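Local coordinates for protein leucyl-trna synthetase (Plasmodium falciparum, PDB 5FOC) that is the editing domain of cytosolic leucyl-tRNA synthetase, which charges tRNA with leucine, and probably removes wrong amino acids by deacylating mischarged tRNA, at residues K12-N17 and Y229-K234; Q136-I141 and N237-P242; H222-E227 and E281-K286; S233-L238 and L290-E295; L241-I246 and T263-C268. The protein carries 2 engineered substitutions. All coordinates share one frame; numbering follows the deposited sequence.

Interaction 1: K12-N17 and Y229-K234; sequences KIFVSN and YTNISK
Phe14 CB covers one face of the Tyr229 ring, displaced toward the rim, 3.5 Å from Tyr229 CZ. Tyr229 CG stands between its backbone N and carbonyl carbon (chi1 68°), which puts that ring face against Phe14 CB. The two aromatic planes are 26° apart but slid so far that they barely overlap, and the contact is CH-pi rather than a ring stack. Ser16 OG meets the same ring at its edge, 3.5 Å from Tyr229 CD1. At the far end of Phe14, CE2 lies 3.6 Å from Asn231 ND2, the side chains crossing at about a right angle with ring and amide planes 38° apart. The backbones form one antiparallel hydrogen-bonded pair, Phe14 N to Tyr229 O at 2.7 Å and Tyr229 N to Phe14 O at 2.8 Å. Beyond it the chains are joined by a water that donates to Lys12 O and accepts from Asn231 N. Thr230 OG1 accepts from Ile232 N, an ST turn, and from Ser233 N, an ST motif, while its CG2 packs alongside Ile13 CG1. Strand 7-15 pairs with strands 227-229, 120-127 and 369-373, all antiparallel, and Phe14 packs on Ile122 of strand 120-127.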
# COMPACT_ATOMS: atom_id res chain seq x y z
N LYS A 12 -7.38 0.94 -1.68
CA LYS A 12 -6.89 1.12 -3.06
C LYS A 12 -6.00 2.35 -3.13
O LYS A 12 -6.45 3.43 -2.88
CB LYS A 12 -8.03 1.23 -4.02
CG LYS A 12 -8.76 -0.09 -4.23
CD LYS A 12 -10.04 0.07 -4.99
CE LYS A 12 -10.81 -1.20 -5.22
NZ LYS A 12 -12.08 -0.86 -5.88
N ILE A 13 -4.73 2.11 -3.38
CA ILE A 13 -3.74 3.17 -3.46
C ILE A 13 -3.38 3.31 -4.95
O ILE A 13 -2.62 2.55 -5.50
CB ILE A 13 -2.50 2.90 -2.56
CG1 ILE A 13 -2.89 2.88 -1.08
CG2 ILE A 13 -1.43 3.96 -2.76
CD1 ILE A 13 -1.76 2.49 -0.15
N PHE A 14 -3.94 4.35 -5.58
CA PHE A 14 -3.82 4.51 -7.01
C PHE A 14 -2.49 5.20 -7.32
O PHE A 14 -2.00 6.03 -6.54
CB PHE A 14 -4.94 5.44 -7.51
CG PHE A 14 -6.33 4.86 -7.33
CD1 PHE A 14 -6.88 4.00 -8.27
CD2 PHE A 14 -7.08 5.18 -6.22
CE1 PHE A 14 -8.13 3.45 -8.07
CE2 PHE A 14 -8.35 4.64 -6.02
CZ PHE A 14 -8.87 3.76 -6.93
N VAL A 15 -1.90 4.80 -8.44
CA VAL A 15 -0.71 5.48 -8.98
C VAL A 15 -1.11 6.71 -9.82
O VAL A 15 -1.97 6.62 -10.68
CB VAL A 15 0.09 4.49 -9.85
CG1 VAL A 15 1.19 5.17 -10.67
CG2 VAL A 15 0.66 3.35 -8.98
N SER A 16 -0.50 7.84 -9.47
CA SER A 16 -0.70 9.13 -10.17
C SER A 16 -0.06 9.11 -11.56
O SER A 16 -0.73 9.36 -12.54
CB SER A 16 -0.16 10.32 -9.34
OG SER A 16 -0.60 10.28 -7.98
N ASN A 17 1.22 8.78 -11.64
CA ASN A 17 1.93 8.78 -12.94
C ASN A 17 2.10 7.40 -13.51
O ASN A 17 3.16 6.77 -13.41
CB ASN A 17 3.27 9.51 -12.89
CG ASN A 17 3.81 9.92 -14.30
OD1 ASN A 17 3.66 9.21 -15.32
ND2 ASN A 17 4.47 11.06 -14.34
N TYR A 229 -2.13 8.00 -4.55
CA TYR A 229 -3.19 8.66 -3.81
C TYR A 229 -4.29 7.63 -3.52
O TYR A 229 -4.35 6.59 -4.17
CB TYR A 229 -3.71 9.93 -4.57
CG TYR A 229 -4.44 9.57 -5.82
CD1 TYR A 229 -3.74 9.25 -6.97
CD2 TYR A 229 -5.83 9.48 -5.84
CE1 TYR A 229 -4.40 8.88 -8.14
CE2 TYR A 229 -6.50 9.07 -6.98
CZ TYR A 229 -5.78 8.79 -8.14
OH TYR A 229 -6.48 8.41 -9.29
N THR A 230 -5.15 7.99 -2.58
CA THR A 230 -6.39 7.22 -2.34
C THR A 230 -7.59 8.15 -2.49
O THR A 230 -7.39 9.41 -2.58
CB THR A 230 -6.44 6.63 -0.91
OG1 THR A 230 -6.76 7.66 0.03
CG2 THR A 230 -5.14 5.90 -0.54
N ASN A 231 -8.80 7.64 -2.50
CA ASN A 231 -9.99 8.50 -2.54
C ASN A 231 -10.44 8.98 -1.15
O ASN A 231 -11.48 9.62 -1.01
CB ASN A 231 -11.13 7.82 -3.29
CG ASN A 231 -10.85 7.69 -4.77
OD1 ASN A 231 -10.28 8.61 -5.40
ND2 ASN A 231 -11.25 6.59 -5.35
N ILE A 232 -9.63 8.67 -0.13
CA ILE A 232 -9.90 9.07 1.22
C ILE A 232 -8.92 10.13 1.73
O ILE A 232 -9.26 10.89 2.63
CB ILE A 232 -9.86 7.82 2.18
CG1 ILE A 232 -10.67 6.70 1.57
CG2 ILE A 232 -10.36 8.19 3.56
CD1 ILE A 232 -10.37 5.34 2.17
N SER A 233 -7.70 10.16 1.20
CA SER A 233 -6.64 10.98 1.76
C SER A 233 -6.88 12.48 1.49
O SER A 233 -7.38 12.85 0.41
CB SER A 233 -5.29 10.55 1.18
OG SER A 233 -5.23 10.67 -0.25
N LYS A 234 -6.58 13.28 2.50
CA LYS A 234 -6.69 14.73 2.43
C LYS A 234 -5.84 15.26 1.27
O LYS A 234 -6.31 16.15 0.47
CB LYS A 234 -6.20 15.37 3.73
CG LYS A 234 -6.46 16.89 3.73
CD LYS A 234 -6.12 17.58 5.01
CE LYS A 234 -4.66 17.87 5.09
NZ LYS A 234 -4.40 18.92 6.10
O HOH W 1 -8.97 4.81 -2.55

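Interaction 2: Q136-I141 and N237-P242; sequences QNYTFI and NLYILP
Tyr138 and Leu241 both hold CG anti to the carbonyl carbon (chi1 -64° and -62°), and the extended chi2 of Leu241, -178°, carries its CD1 over the tyrosine ring, a CH-pi contact with Leu241 CD1 3.5 Å from Tyr138 CG. The edge of that ring faces Tyr239 O, in plane and 3.3 Å from Tyr138 CD1. On the other face of the sheet Ile141 CG2 and Ile240 CG2 press together at 3.4 Å, tighter than usual for carbons. Strands 138-141 and 238-242 are parallel neighbours in the mixed sheet of the editing domain, laced by Thr139 N to Tyr239 O (3.0 Å), Leu241 N to Thr139 O (2.8 Å) and Ile141 N to Leu241 O (3.1 Å). Before the strand, the extended side chain of Gln136 crosses Leu238 at about a right angle, its CD 3.7 Å from Leu238 CD1, and its NE2 donates back to Tyr138 O from above the carbonyl plane. The hydroxyl of Tyr138 is hydrogen-bonded to Gln289 O and Asn292 N, and Thr139 OG1 to Thr228 OG1.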
# COMPACT_ATOMS: atom_id res chain seq x y z
N GLN A 136 -3.30 9.98 5.64
CA GLN A 136 -2.21 9.30 4.96
C GLN A 136 -1.33 10.34 4.22
O GLN A 136 -1.90 11.12 3.46
CB GLN A 136 -2.72 8.27 3.96
CG GLN A 136 -1.62 7.42 3.41
CD GLN A 136 -2.04 6.37 2.42
OE1 GLN A 136 -3.22 6.11 2.26
NE2 GLN A 136 -1.07 5.82 1.68
N ASN A 137 -0.06 10.32 4.51
CA ASN A 137 0.91 11.26 3.81
C ASN A 137 1.90 10.60 2.88
O ASN A 137 2.49 11.26 1.99
CB ASN A 137 1.53 12.26 4.80
CG ASN A 137 2.26 11.64 5.96
OD1 ASN A 137 1.92 10.49 6.38
ND2 ASN A 137 3.18 12.37 6.56
N TYR A 138 2.12 9.30 3.02
CA TYR A 138 2.99 8.51 2.21
C TYR A 138 2.45 7.09 2.09
O TYR A 138 1.39 6.78 2.70
CB TYR A 138 4.44 8.48 2.75
CG TYR A 138 5.06 9.82 2.73
CD1 TYR A 138 5.62 10.26 1.55
CD2 TYR A 138 5.04 10.68 3.81
CE1 TYR A 138 6.19 11.52 1.49
CE2 TYR A 138 5.63 11.94 3.77
CZ TYR A 138 6.17 12.36 2.55
OH TYR A 138 6.72 13.67 2.50
N THR A 139 3.09 6.32 1.24
CA THR A 139 2.81 4.89 1.11
C THR A 139 4.12 4.16 1.34
O THR A 139 5.12 4.43 0.74
CB THR A 139 2.25 4.58 -0.31
OG1 THR A 139 0.99 5.23 -0.46
CG2 THR A 139 2.18 3.08 -0.56
N PHE A 140 4.14 3.20 2.27
CA PHE A 140 5.35 2.46 2.53
C PHE A 140 5.37 1.08 1.87
O PHE A 140 4.32 0.40 1.76
CB PHE A 140 5.56 2.19 4.02
CG PHE A 140 5.85 3.37 4.88
CD1 PHE A 140 6.97 4.19 4.65
CD2 PHE A 140 5.08 3.60 6.03
CE1 PHE A 140 7.27 5.24 5.55
CE2 PHE A 140 5.38 4.62 6.90
CZ PHE A 140 6.46 5.47 6.65
N ILE A 141 6.57 0.72 1.41
CA ILE A 141 6.85 -0.55 0.75
C ILE A 141 8.18 -1.08 1.24
O ILE A 141 9.02 -0.32 1.70
CB ILE A 141 6.82 -0.39 -0.79
CG1 ILE A 141 6.62 -1.69 -1.50
CG2 ILE A 141 8.07 0.31 -1.30
CD1 ILE A 141 6.25 -1.56 -2.98
N ASN A 237 -0.54 13.55 -2.98
CA ASN A 237 0.84 13.31 -3.38
C ASN A 237 1.58 12.38 -2.44
O ASN A 237 2.59 12.72 -1.82
CB ASN A 237 1.61 14.65 -3.56
CG ASN A 237 1.75 15.43 -2.28
OD1 ASN A 237 0.81 15.49 -1.51
ND2 ASN A 237 2.90 16.10 -2.08
N LEU A 238 1.05 11.15 -2.36
CA LEU A 238 1.55 10.21 -1.38
C LEU A 238 2.68 9.40 -1.96
O LEU A 238 2.48 8.35 -2.61
CB LEU A 238 0.39 9.30 -0.98
CG LEU A 238 -0.93 9.95 -0.67
CD1 LEU A 238 -1.99 8.89 -0.23
CD2 LEU A 238 -0.79 10.98 0.40
N TYR A 239 3.89 9.89 -1.78
CA TYR A 239 5.02 9.27 -2.42
C TYR A 239 5.25 7.92 -1.75
O TYR A 239 5.03 7.79 -0.52
CB TYR A 239 6.25 10.15 -2.33
CG TYR A 239 5.99 11.49 -3.00
CD1 TYR A 239 5.76 11.57 -4.36
CD2 TYR A 239 5.89 12.64 -2.24
CE1 TYR A 239 5.48 12.82 -4.94
CE2 TYR A 239 5.65 13.89 -2.84
CZ TYR A 239 5.40 13.92 -4.17
OH TYR A 239 5.15 15.18 -4.74
N ILE A 240 5.76 7.00 -2.55
CA ILE A 240 6.19 5.69 -2.01
C ILE A 240 7.54 5.86 -1.31
O ILE A 240 8.52 6.29 -1.94
CB ILE A 240 6.24 4.59 -3.05
CG1 ILE A 240 4.85 4.36 -3.58
CG2 ILE A 240 6.76 3.28 -2.43
CD1 ILE A 240 4.67 3.34 -4.67
N LEU A 241 7.63 5.43 -0.04
CA LEU A 241 8.84 5.48 0.73
C LEU A 241 9.25 4.09 1.24
O LEU A 241 8.37 3.27 1.39
CB LEU A 241 8.67 6.39 1.93
CG LEU A 241 8.36 7.88 1.76
CD1 LEU A 241 8.29 8.53 3.13
CD2 LEU A 241 9.45 8.53 0.94
N PRO A 242 10.53 3.87 1.46
CA PRO A 242 10.99 2.55 1.92
C PRO A 242 10.87 2.34 3.42
O PRO A 242 11.28 3.17 4.20
CB PRO A 242 12.44 2.53 1.48
CG PRO A 242 12.86 3.96 1.63
CD PRO A 242 11.68 4.77 1.17

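Interaction 3: H222-E227 and E281-K286; sequences HFVGLE and EKYNLK
Apolar contact is carried mainly by one methyl, Val224 CG1, which wedges between two residues of 281-286. Val224 CG1 lies 3.6 Å from Tyr283 CB, coming obliquely at the base of the ring, and 3.8 Å from Leu285 CG. The methyl points across because CG1 is anti to the backbone N of Val224 (chi1 173°), leaving CG2 to brush Tyr283 CD1. Leu285 adds a second touch with CD2, 3.9 Å from Gly225 CA.

Backbone contact centres on Gly225, which lies in a type II turn from Phe223 to Leu226, closed by Leu226 N donating to Phe223 O. With a positive phi of 100° and no side chain, Gly225 lets the other chain come close: Gly225 CA is 3.5 Å from Asn284 O in a CA-H...O contact. Asn284 is itself the centre of an inverse gamma turn, whose bond from Leu285 N to Tyr283 O is weak.

The polar link is indirect. A water accepts from Asn284 N at 3.0 Å and probably donates to Val224 O at 3.1 Å, bridging the two backbones beside the glycine contact.

The contact joins the turn ahead of strand 227-229 to the chain leaving helix 276-282. Strand 238-242 runs beside both: Val224 and Tyr283 pack on Pro242, Leu285 on Leu241, while Leu226 turns to helix 18-35.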
# COMPACT_ATOMS: atom_id res chain seq x y z
N HIS A 222 12.29 -0.19 -6.68
CA HIS A 222 11.99 0.42 -7.97
C HIS A 222 10.77 1.29 -7.99
O HIS A 222 10.60 2.17 -8.89
CB HIS A 222 11.91 -0.61 -9.05
CG HIS A 222 13.19 -1.33 -9.25
ND1 HIS A 222 14.36 -0.69 -9.55
CD2 HIS A 222 13.50 -2.65 -9.11
CE1 HIS A 222 15.33 -1.57 -9.67
NE2 HIS A 222 14.84 -2.76 -9.36
N PHE A 223 9.91 1.13 -7.01
CA PHE A 223 8.71 1.95 -6.86
C PHE A 223 8.87 3.15 -5.94
O PHE A 223 7.95 4.00 -5.88
CB PHE A 223 7.57 1.12 -6.35
CG PHE A 223 7.18 -0.04 -7.23
CD1 PHE A 223 6.81 0.13 -8.56
CD2 PHE A 223 7.11 -1.33 -6.70
CE1 PHE A 223 6.41 -0.95 -9.33
CE2 PHE A 223 6.73 -2.41 -7.48
CZ PHE A 223 6.36 -2.23 -8.77
N VAL A 224 10.00 3.21 -5.23
CA VAL A 224 10.24 4.29 -4.29
C VAL A 224 10.27 5.61 -5.06
O VAL A 224 10.94 5.74 -6.07
CB VAL A 224 11.51 4.06 -3.43
CG1 VAL A 224 11.85 5.26 -2.58
CG2 VAL A 224 11.22 2.86 -2.50
N GLY A 225 9.47 6.54 -4.58
CA GLY A 225 9.36 7.90 -5.22
C GLY A 225 8.14 8.08 -6.12
O GLY A 225 7.76 9.21 -6.45
N LEU A 226 7.51 6.98 -6.57
CA LEU A 226 6.26 7.07 -7.28
C LEU A 226 5.23 7.81 -6.47
O LEU A 226 5.12 7.63 -5.24
CB LEU A 226 5.66 5.72 -7.63
CG LEU A 226 6.12 4.90 -8.81
CD1 LEU A 226 5.26 3.65 -8.94
CD2 LEU A 226 5.97 5.72 -10.07
N GLU A 227 4.41 8.59 -7.15
CA GLU A 227 3.35 9.34 -6.50
C GLU A 227 2.09 8.47 -6.53
O GLU A 227 1.71 7.91 -7.55
CB GLU A 227 3.16 10.71 -7.26
CG GLU A 227 2.17 11.60 -6.54
CD GLU A 227 1.84 12.89 -7.29
OE1 GLU A 227 1.97 12.86 -8.51
OE2 GLU A 227 1.42 13.86 -6.66
N GLU A 281 20.12 9.94 -2.21
CA GLU A 281 21.25 9.35 -2.95
C GLU A 281 20.85 7.96 -3.44
O GLU A 281 21.04 7.65 -4.62
CB GLU A 281 22.52 9.29 -2.07
CG GLU A 281 23.67 8.35 -2.45
CD GLU A 281 24.48 8.81 -3.64
OE1 GLU A 281 25.43 9.64 -3.49
OE2 GLU A 281 24.19 8.31 -4.75
N LYS A 282 20.31 7.14 -2.53
CA LYS A 282 20.04 5.72 -2.81
C LYS A 282 18.83 5.48 -3.71
O LYS A 282 18.86 4.58 -4.55
CB LYS A 282 19.84 4.94 -1.49
CG LYS A 282 19.64 3.44 -1.66
CD LYS A 282 19.85 2.71 -0.35
CE LYS A 282 19.45 1.24 -0.41
NZ LYS A 282 20.34 0.43 -1.30
N TYR A 283 17.76 6.26 -3.51
CA TYR A 283 16.48 6.06 -4.21
C TYR A 283 16.11 7.24 -5.08
O TYR A 283 16.73 8.32 -5.02
CB TYR A 283 15.36 5.86 -3.21
CG TYR A 283 15.55 4.66 -2.27
CD1 TYR A 283 15.28 3.36 -2.72
CD2 TYR A 283 15.99 4.84 -0.97
CE1 TYR A 283 15.45 2.26 -1.87
CE2 TYR A 283 16.16 3.72 -0.09
CZ TYR A 283 15.88 2.46 -0.55
OH TYR A 283 16.04 1.38 0.26
N ASN A 284 15.08 7.06 -5.89
CA ASN A 284 14.60 8.17 -6.73
C ASN A 284 13.70 9.07 -5.88
O ASN A 284 12.47 9.13 -6.10
CB ASN A 284 13.87 7.63 -7.96
CG ASN A 284 14.77 6.81 -8.89
OD1 ASN A 284 14.37 5.74 -9.37
ND2 ASN A 284 15.99 7.29 -9.14
N LEU A 285 14.35 9.75 -4.91
CA LEU A 285 13.72 10.66 -3.93
C LEU A 285 14.43 12.00 -3.90
O LEU A 285 15.64 12.06 -3.98
CB LEU A 285 13.73 10.08 -2.49
CG LEU A 285 12.77 8.96 -2.16
CD1 LEU A 285 13.09 8.44 -0.76
CD2 LEU A 285 11.34 9.45 -2.25
N LYS A 286 13.65 13.07 -3.74
CA LYS A 286 14.19 14.42 -3.57
C LYS A 286 13.70 15.00 -2.27
O LYS A 286 12.56 14.71 -1.87
CB LYS A 286 13.82 15.32 -4.75
CG LYS A 286 14.31 14.81 -6.10
CD LYS A 286 13.31 15.05 -7.23
CE LYS A 286 12.09 14.14 -7.13
NZ LYS A 286 11.15 14.34 -8.28
O HOH W 2 13.68 4.44 -6.42

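Interaction 4: S233-L238 and L290-E295; sequences SKIKNL and LKNNSE
Asn237 and Asn292 meet through two hydrogen bonds. Asn292 ND2 gives one hydrogen to the backbone Asn237 O at 2.8 Å, approaching from above the carbonyl plane, and Asn292 OD1 takes a weak bond from Asn237 ND2 at 3.0 Å. The amides come from opposite directions with their planes 53° apart, and the second bond is bent. Beside this pair Ile235 CD1 packs on the Asn292 stem, 3.8 Å from Asn292 CB and 3.7 Å from Asn293 O. At the outer, solvent-exposed rim Glu295 OE1 receives Lys234 NZ in a salt bridge of 2.6 Å on its anti lone pair, the one directed away from the other carboxylate oxygen. Both chains bend to meet, Lys234 at chi3 (82°) and Glu295 at chi2 (74°).

Both segments are irregular loops. The loop 233-238 connects the antiparallel strands 227-229 and 238-242, whereas the loop 290-295 follows helix 276-282, so the contact ties a strand connection of the sheet to the chain passing alongside.

A second shell fixes these residues. Asn137 O, just ahead of strand 138-141, takes a further hydrogen bond from Asn292 ND2 and so holds the side-chain amide from a second side chain-to-backbone bond. Within the loop, Ser233 OG donates to Ile235 O at 2.6 Å, and Lys236 NZ reaches back to Ser233 O at 2.7 Å on a lone pair in the carbonyl plane, and to Thr230 O.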
# COMPACT_ATOMS: atom_id res chain seq x y z
N SER A 233 -7.70 10.16 1.20
CA SER A 233 -6.64 10.98 1.76
C SER A 233 -6.88 12.48 1.49
O SER A 233 -7.38 12.85 0.41
CB SER A 233 -5.29 10.55 1.18
OG SER A 233 -5.23 10.67 -0.25
N LYS A 234 -6.58 13.28 2.50
CA LYS A 234 -6.69 14.73 2.43
C LYS A 234 -5.84 15.26 1.27
O LYS A 234 -6.31 16.15 0.47
CB LYS A 234 -6.20 15.37 3.73
CG LYS A 234 -6.46 16.89 3.73
CD LYS A 234 -6.12 17.58 5.01
CE LYS A 234 -4.66 17.87 5.09
NZ LYS A 234 -4.40 18.92 6.10
N ILE A 235 -4.58 14.82 1.23
CA ILE A 235 -3.63 15.16 0.13
C ILE A 235 -3.49 14.02 -0.85
O ILE A 235 -3.75 12.82 -0.51
CB ILE A 235 -2.25 15.59 0.66
CG1 ILE A 235 -1.50 14.46 1.39
CG2 ILE A 235 -2.39 16.80 1.54
CD1 ILE A 235 -0.18 14.85 2.00
N LYS A 236 -3.05 14.32 -2.05
CA LYS A 236 -2.99 13.33 -3.14
C LYS A 236 -1.56 13.09 -3.69
O LYS A 236 -1.40 12.46 -4.74
CB LYS A 236 -3.97 13.71 -4.28
CG LYS A 236 -5.41 13.99 -3.87
CD LYS A 236 -6.09 12.78 -3.15
CE LYS A 236 -7.55 13.11 -2.76
NZ LYS A 236 -8.19 12.01 -2.04
N ASN A 237 -0.54 13.55 -2.98
CA ASN A 237 0.84 13.31 -3.38
C ASN A 237 1.58 12.38 -2.44
O ASN A 237 2.59 12.72 -1.82
CB ASN A 237 1.61 14.65 -3.56
CG ASN A 237 1.75 15.43 -2.28
OD1 ASN A 237 0.81 15.49 -1.51
ND2 ASN A 237 2.90 16.10 -2.08
N LEU A 238 1.05 11.15 -2.36
CA LEU A 238 1.55 10.21 -1.38
C LEU A 238 2.68 9.40 -1.96
O LEU A 238 2.48 8.35 -2.61
CB LEU A 238 0.39 9.30 -0.98
CG LEU A 238 -0.93 9.95 -0.67
CD1 LEU A 238 -1.99 8.89 -0.23
CD2 LEU A 238 -0.79 10.98 0.40
N LEU A 290 9.77 15.11 0.86
CA LEU A 290 9.73 14.56 2.22
C LEU A 290 9.01 15.46 3.20
O LEU A 290 9.13 15.27 4.38
CB LEU A 290 11.14 14.30 2.72
CG LEU A 290 12.02 13.48 1.81
CD1 LEU A 290 13.37 13.34 2.44
CD2 LEU A 290 11.44 12.11 1.57
N LYS A 291 8.25 16.44 2.71
CA LYS A 291 7.65 17.44 3.61
C LYS A 291 6.13 17.31 3.77
O LYS A 291 5.51 18.26 4.25
CB LYS A 291 8.02 18.85 3.16
CG LYS A 291 9.53 19.11 3.15
CD LYS A 291 9.86 20.51 2.59
CE LYS A 291 11.29 20.60 2.08
NZ LYS A 291 12.31 20.07 3.03
N ASN A 292 5.54 16.14 3.46
CA ASN A 292 4.08 16.06 3.46
C ASN A 292 3.63 15.98 4.91
O ASN A 292 4.18 15.17 5.71
CB ASN A 292 3.55 14.80 2.75
CG ASN A 292 3.75 14.82 1.27
OD1 ASN A 292 4.07 15.91 0.66
ND2 ASN A 292 3.52 13.69 0.62
N ASN A 293 2.61 16.76 5.24
CA ASN A 293 1.94 16.74 6.55
C ASN A 293 0.90 15.66 6.59
O ASN A 293 0.19 15.45 5.60
CB ASN A 293 1.21 18.08 6.79
CG ASN A 293 0.66 18.21 8.21
OD1 ASN A 293 1.40 18.52 9.14
ND2 ASN A 293 -0.62 17.94 8.38
N SER A 294 0.79 14.99 7.75
CA SER A 294 -0.27 14.01 8.04
C SER A 294 -1.28 14.62 9.00
O SER A 294 -0.91 14.97 10.10
CB SER A 294 0.41 12.86 8.70
OG SER A 294 -0.60 11.92 9.17
N GLU A 295 -2.52 14.80 8.56
CA GLU A 295 -3.54 15.41 9.38
C GLU A 295 -3.94 14.35 10.43
O GLU A 295 -4.36 13.30 10.04
CB GLU A 295 -4.75 15.78 8.56
CG GLU A 295 -5.81 16.55 9.32
CD GLU A 295 -5.43 17.99 9.58
OE1 GLU A 295 -4.88 18.66 8.65
OE2 GLU A 295 -5.66 18.43 10.73

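Interaction 5: L241-I246 and T263-C268; sequences LPMTTI and TDDYAC
Met243 reaches the helix with its terminal methyl, CE lying 3.7 Å from Cys268 CB. The side chain gets there by running straight out, CG anti to the backbone N (chi1 176°) and chi2 likewise extended, before turning at chi3 (-106°), which lays CE against the helix surface. There Met243 CE also lies 3.9 Å from Asp265 OD1 and 4.0 Å from Asp264 O, the carbonyl that accepts the helical bond from Cys268 N. Cys268 answers with its thiol anti to its own backbone N (chi1 -180°), which aims Cys268 SG back at the other segment, 3.6 Å from Pro242 O and 3.9 Å from Met243 CB. The result is a small, largely apolar contact where the end of strand 238-242 meets the first turns of helix 263-274; just past the strand a type I turn runs from Met243 to Ile246. In the editing domains of this family the acidic start of this helix borders the editing site, so the contact probably lies near it. Asp265, crossing the methionine obliquely, is held through OD2 by the backbone N of Val258. Phe140 of strand 138-141 also touches Met243, Asp265 and Cys268.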
# COMPACT_ATOMS: atom_id res chain seq x y z
N LEU A 241 7.63 5.43 -0.04
CA LEU A 241 8.84 5.48 0.73
C LEU A 241 9.25 4.09 1.24
O LEU A 241 8.37 3.27 1.39
CB LEU A 241 8.67 6.39 1.93
CG LEU A 241 8.36 7.88 1.76
CD1 LEU A 241 8.29 8.53 3.13
CD2 LEU A 241 9.45 8.53 0.94
N PRO A 242 10.53 3.87 1.46
CA PRO A 242 10.99 2.55 1.92
C PRO A 242 10.87 2.34 3.42
O PRO A 242 11.28 3.17 4.20
CB PRO A 242 12.44 2.53 1.48
CG PRO A 242 12.86 3.96 1.63
CD PRO A 242 11.68 4.77 1.17
N MET A 243 10.33 1.16 3.80
CA MET A 243 10.24 0.76 5.21
C MET A 243 10.68 -0.69 5.25
O MET A 243 9.95 -1.58 4.81
CB MET A 243 8.83 0.97 5.72
CG MET A 243 8.60 0.50 7.17
SD MET A 243 6.87 0.65 7.71
CE MET A 243 6.91 2.04 8.81
N THR A 244 11.92 -0.92 5.72
CA THR A 244 12.52 -2.27 5.71
C THR A 244 11.94 -3.20 6.74
O THR A 244 12.24 -4.38 6.68
CB THR A 244 14.05 -2.22 5.91
OG1 THR A 244 14.37 -1.61 7.18
CG2 THR A 244 14.66 -1.46 4.77
N THR A 245 11.15 -2.68 7.67
CA THR A 245 10.57 -3.50 8.78
C THR A 245 9.25 -4.13 8.37
O THR A 245 8.71 -4.93 9.11
CB THR A 245 10.30 -2.63 10.01
OG1 THR A 245 9.58 -1.44 9.58
CG2 THR A 245 11.58 -2.23 10.66
N ILE A 246 8.71 -3.77 7.22
CA ILE A 246 7.50 -4.43 6.69
C ILE A 246 7.76 -5.95 6.57
O ILE A 246 8.71 -6.38 5.93
CB ILE A 246 7.07 -3.85 5.33
CG1 ILE A 246 6.49 -2.48 5.61
CG2 ILE A 246 6.08 -4.76 4.62
CD1 ILE A 246 6.29 -1.69 4.33
N THR A 263 3.11 5.57 15.68
CA THR A 263 4.48 5.79 16.11
C THR A 263 5.49 5.14 15.18
O THR A 263 6.56 5.72 14.96
CB THR A 263 4.70 5.36 17.56
OG1 THR A 263 3.84 6.13 18.39
CG2 THR A 263 6.12 5.58 17.99
N ASP A 264 5.18 3.99 14.60
CA ASP A 264 6.13 3.36 13.70
C ASP A 264 6.24 4.19 12.42
O ASP A 264 7.36 4.44 11.94
CB ASP A 264 5.84 1.89 13.36
CG ASP A 264 4.45 1.62 12.95
OD1 ASP A 264 3.50 2.35 13.32
OD2 ASP A 264 4.28 0.60 12.25
N ASP A 265 5.10 4.69 11.94
CA ASP A 265 5.07 5.53 10.70
C ASP A 265 5.84 6.78 10.97
O ASP A 265 6.70 7.18 10.17
CB ASP A 265 3.63 5.88 10.32
CG ASP A 265 2.82 4.66 9.86
OD1 ASP A 265 3.42 3.53 9.82
OD2 ASP A 265 1.62 4.78 9.57
N TYR A 266 5.56 7.42 12.10
CA TYR A 266 6.30 8.61 12.51
C TYR A 266 7.80 8.36 12.53
O TYR A 266 8.62 9.17 12.03
CB TYR A 266 5.85 9.09 13.89
CG TYR A 266 6.47 10.40 14.24
CD1 TYR A 266 5.87 11.58 13.83
CD2 TYR A 266 7.70 10.47 14.90
CE1 TYR A 266 6.49 12.82 14.08
CE2 TYR A 266 8.31 11.71 15.15
CZ TYR A 266 7.70 12.88 14.74
OH TYR A 266 8.28 14.11 14.98
N ALA A 267 8.19 7.25 13.18
CA ALA A 267 9.59 6.88 13.33
C ALA A 267 10.30 6.74 12.00
O ALA A 267 11.43 7.23 11.84
CB ALA A 267 9.72 5.58 14.10
N CYS A 268 9.65 6.09 11.06
CA CYS A 268 10.25 5.78 9.76
C CYS A 268 10.42 7.08 8.94
O CYS A 268 11.49 7.34 8.34
CB CYS A 268 9.41 4.77 9.01
SG CYS A 268 10.06 4.31 7.41

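In the fold
Strand 238-242 is the common thread. Interaction 2 sets it beside strand 138-141, interaction 5 takes it up where it ends, about 10 Å away between centres, and Ile141 O to Met243 N, 2.9 Å, carries the pairing across. Interaction 3 lies along its other edge, where Gly225 N donates to Ile240 O at 2.8 Å. Interaction 4 lies at its start, sharing Asn237 and Leu238 with interaction 2, and shares Ser233 and Lys234 with interaction 1. Interactions 1 and 5 are far apart in the array, with centres about 19 Å apart and no touch; of the five, interaction 5 probably lies nearest the editing site.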